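Local coordinates for protein L-lysine 6-oxidase (PDB 3WEU) that oxidatively deaminates the side-chain amine of L-lysine with a cysteine tryptophylquinone cofactor, releasing hydrogen peroxide that kills bacteria, at residues N481-E486 / C496-L501. Numbering follows the deposited sequence.
Sequences NGLTPE and CEPGDL
The carboxylate of Glu497 meets N and OG1 of Thr484 at its edge, one with each oxygen. CD2 of Leu483 lies over one face, 3.9 Å from OE1 of Glu497. OE1 of Glu497 accepts a hydrogen bond from N of Thr484 at 2.8 Å, nearly straight at 170°. OG1 of Thr484 donates to OE2 of Glu497 at 2.6 Å. Each oxygen uses its syn lone pair, so both donors approach from the end of the carboxylate. This pair of bonds fixes the rotation of the group. The extended Glu497 chain reaches Thr484 roughly square to its side chain. With chi1 at -37°, OG1 of Thr484 lies beside its own backbone N, and the two donors face the same carboxylate. NZ of Lys92 meets OE1 of Glu497, O of Thr484 and OD1 of Asp500, so it ties the two loops together and probably favours the charged form of Glu497.

The two side chains, Leu483 and Glu497, lie alongside and point opposite ways. CD2 of Leu483 packs on the ring of Pro498, 3.9 Å from its CD, while CD1 of Leu483 lies 3.7 Å from O of Pro498.

Glu497 begins a type II beta turn that ends at Asp500, with positive phi at Gly499. N of Asp500 bonds to O of Glu497 at 3.0 Å. In return, N of Glu497 bonds to OD2 of Asp500 at 2.7 Å, approaching from above the carboxylate plane. OD1 of Asp500 also pairs with Lys503.

The contact is buried. It joins the loop leaving helix 475-481 to the loop after helix 489-492, against strand 80-91 of the mixed sheet. Phe478 of helix 475-481 touches Leu483 and Glu497. Ala90 of strand 80-91 touches Leu483 and Pro498, and His88 touches Pro498.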
ATOM      1  N   ASN A 481     -38.726   4.897 -15.308  1.00 27.35           N
ATOM      2  CA  ASN A 481     -38.222   4.944 -13.926  1.00 25.77           C
ATOM      3  C   ASN A 481     -36.845   4.407 -13.674  1.00 25.69           C
ATOM      4  O   ASN A 481     -36.205   4.672 -12.660  1.00 22.91           O
ATOM      5  CB  ASN A 481     -39.228   4.137 -13.116  1.00 28.22           C
ATOM      6  CG  ASN A 481     -40.617   4.737 -13.202  1.00 27.96           C
ATOM      7  OD1 ASN A 481     -41.555   4.195 -13.780  1.00 32.83           O
ATOM      8  ND2 ASN A 481     -40.729   5.879 -12.629  1.00 26.32           N
ATOM      9  N   GLY A 482     -36.347   3.624 -14.612  1.00 27.32           N
ATOM     10  CA  GLY A 482     -35.096   2.919 -14.378  1.00 26.27           C
ATOM     11  C   GLY A 482     -35.326   1.853 -13.318  1.00 22.77           C
ATOM     12  O   GLY A 482     -36.489   1.496 -12.969  1.00 22.52           O
ATOM     13  N   LEU A 483     -34.204   1.307 -12.842  1.00 24.98           N
ATOM     14  CA  LEU A 483     -34.237   0.189 -11.951  1.00 22.27           C
ATOM     15  C   LEU A 483     -34.219   0.656 -10.520  1.00 23.12           C
ATOM     16  O   LEU A 483     -33.823   1.780 -10.258  1.00 23.64           O
ATOM     17  CB  LEU A 483     -33.013  -0.724 -12.198  1.00 20.95           C
ATOM     18  CG  LEU A 483     -33.067  -1.416 -13.560  1.00 21.24           C
ATOM     19  CD1 LEU A 483     -31.723  -2.112 -13.801  1.00 23.39           C
ATOM     20  CD2 LEU A 483     -34.217  -2.412 -13.722  1.00 22.51           C
ATOM     21  N   THR A 484     -34.601  -0.217  -9.582  1.00 24.52           N
ATOM     22  CA  THR A 484     -34.776   0.243  -8.168  1.00 23.86           C
ATOM     23  C   THR A 484     -33.574  -0.226  -7.350  1.00 23.83           C
ATOM     24  O   THR A 484     -33.434  -1.411  -7.100  1.00 26.48           O
ATOM     25  CB  THR A 484     -36.058  -0.297  -7.605  1.00 22.16           C
ATOM     26  OG1 THR A 484     -37.097  -0.316  -8.604  1.00 24.89           O
ATOM     27  CG2 THR A 484     -36.486   0.455  -6.286  1.00 25.27           C
ATOM     28  N   PRO A 485     -32.650   0.671  -7.000  1.00 25.21           N
ATOM     29  CA  PRO A 485     -31.373   0.161  -6.446  1.00 24.44           C
ATOM     30  C   PRO A 485     -31.476  -0.581  -5.095  1.00 28.47           C
ATOM     31  O   PRO A 485     -30.808  -1.609  -4.852  1.00 23.27           O
ATOM     32  CB  PRO A 485     -30.506   1.441  -6.335  1.00 26.93           C
ATOM     33  CG  PRO A 485     -31.494   2.588  -6.366  1.00 27.79           C
ATOM     34  CD  PRO A 485     -32.557   2.117  -7.327  1.00 26.41           C
ATOM     35  N   GLU A 486     -32.387  -0.142  -4.244  1.00 24.16           N
ATOM     36  CA  GLU A 486     -32.433  -0.668  -2.891  1.00 26.00           C
ATOM     37  C   GLU A 486     -33.443  -1.787  -2.743  1.00 24.76           C
ATOM     38  O   GLU A 486     -33.521  -2.386  -1.694  1.00 25.10           O
ATOM     39  CB  GLU A 486     -32.663   0.474  -1.860  1.00 29.22           C
ATOM     40  CG  GLU A 486     -33.868   1.308  -2.041  1.00 38.53           C
ATOM     41  CD  GLU A 486     -33.618   2.407  -3.089  1.00 44.76           C
ATOM     42  OE1 GLU A 486     -32.993   3.520  -2.809  1.00 53.14           O
ATOM     43  OE2 GLU A 486     -34.053   2.111  -4.207  1.00 32.69           O
ATOM     44  N   CYS A 496     -38.545 -10.140  -9.770  1.00 19.85           N
ATOM     45  CA  CYS A 496     -37.197  -9.646  -9.909  1.00 18.59           C
ATOM     46  C   CYS A 496     -37.106  -8.572 -10.951  1.00 17.21           C
ATOM     47  O   CYS A 496     -37.794  -8.616 -11.943  1.00 20.51           O
ATOM     48  CB  CYS A 496     -36.266 -10.797 -10.343  1.00 20.02           C
ATOM     49  SG  CYS A 496     -36.292 -12.132  -9.135  1.00 19.79           S
ATOM     50  N   GLU A 497     -36.125  -7.722 -10.777  1.00 16.37           N
ATOM     51  CA  GLU A 497     -35.765  -6.750 -11.768  1.00 17.96           C
ATOM     52  C   GLU A 497     -34.487  -7.251 -12.397  1.00 19.68           C
ATOM     53  O   GLU A 497     -33.776  -8.007 -11.749  1.00 16.15           O
ATOM     54  CB  GLU A 497     -35.393  -5.459 -11.101  1.00 18.49           C
ATOM     55  CG  GLU A 497     -36.610  -4.751 -10.558  1.00 19.02           C
ATOM     56  CD  GLU A 497     -36.354  -3.331 -10.066  1.00 21.83           C
ATOM     57  OE1 GLU A 497     -35.200  -2.881  -9.978  1.00 21.03           O
ATOM     58  OE2 GLU A 497     -37.377  -2.674  -9.766  1.00 23.53           O
ATOM     59  N   PRO A 498     -34.131  -6.715 -13.545  1.00 21.33           N
ATOM     60  CA  PRO A 498     -32.814  -6.878 -14.140  1.00 20.38           C
ATOM     61  C   PRO A 498     -31.686  -6.520 -13.143  1.00 21.34           C
ATOM     62  O   PRO A 498     -31.713  -5.506 -12.433  1.00 19.45           O
ATOM     63  CB  PRO A 498     -32.828  -5.943 -15.330  1.00 20.44           C
ATOM     64  CG  PRO A 498     -34.236  -5.859 -15.729  1.00 21.70           C
ATOM     65  CD  PRO A 498     -35.078  -6.113 -14.490  1.00 20.55           C
ATOM     66  N   GLY A 499     -30.687  -7.401 -13.075  1.00 19.29           N
ATOM     67  CA  GLY A 499     -29.612  -7.255 -12.140  1.00 18.47           C
ATOM     68  C   GLY A 499     -29.842  -7.984 -10.825  1.00 16.64           C
ATOM     69  O   GLY A 499     -28.867  -8.191 -10.072  1.00 19.83           O
ATOM     70  N   ASP A 500     -31.032  -8.486 -10.579  1.00 17.44           N
ATOM     71  CA  ASP A 500     -31.312  -9.045  -9.272  1.00 16.84           C
ATOM     72  C   ASP A 500     -30.625 -10.381  -8.978  1.00 17.97           C
ATOM     73  O   ASP A 500     -30.245 -10.657  -7.826  1.00 18.96           O
ATOM     74  CB  ASP A 500     -32.809  -9.107  -8.996  1.00 17.91           C
ATOM     75  CG  ASP A 500     -33.387  -7.743  -8.574  1.00 16.82           C
ATOM     76  OD1 ASP A 500     -32.617  -6.786  -8.397  1.00 17.39           O
ATOM     77  OD2 ASP A 500     -34.620  -7.725  -8.482  1.00 18.44           O
ATOM     78  N   LEU A 501     -30.496 -11.236  -9.992  1.00 19.01           N
ATOM     79  CA  LEU A 501     -29.922 -12.566  -9.763  1.00 17.76           C
ATOM     80  C   LEU A 501     -28.416 -12.557  -9.546  1.00 17.65           C
ATOM     81  O   LEU A 501     -27.892 -13.488  -8.925  1.00 19.22           O
ATOM     82  CB  LEU A 501     -30.323 -13.563 -10.851  1.00 18.55           C
ATOM     83  CG  LEU A 501     -31.650 -14.259 -10.604  1.00 19.20           C
ATOM     84  CD1 LEU A 501     -32.759 -13.341 -10.366  1.00 22.13           C
ATOM     85  CD2 LEU A 501     -31.995 -15.202 -11.735  1.00 18.87           C
TER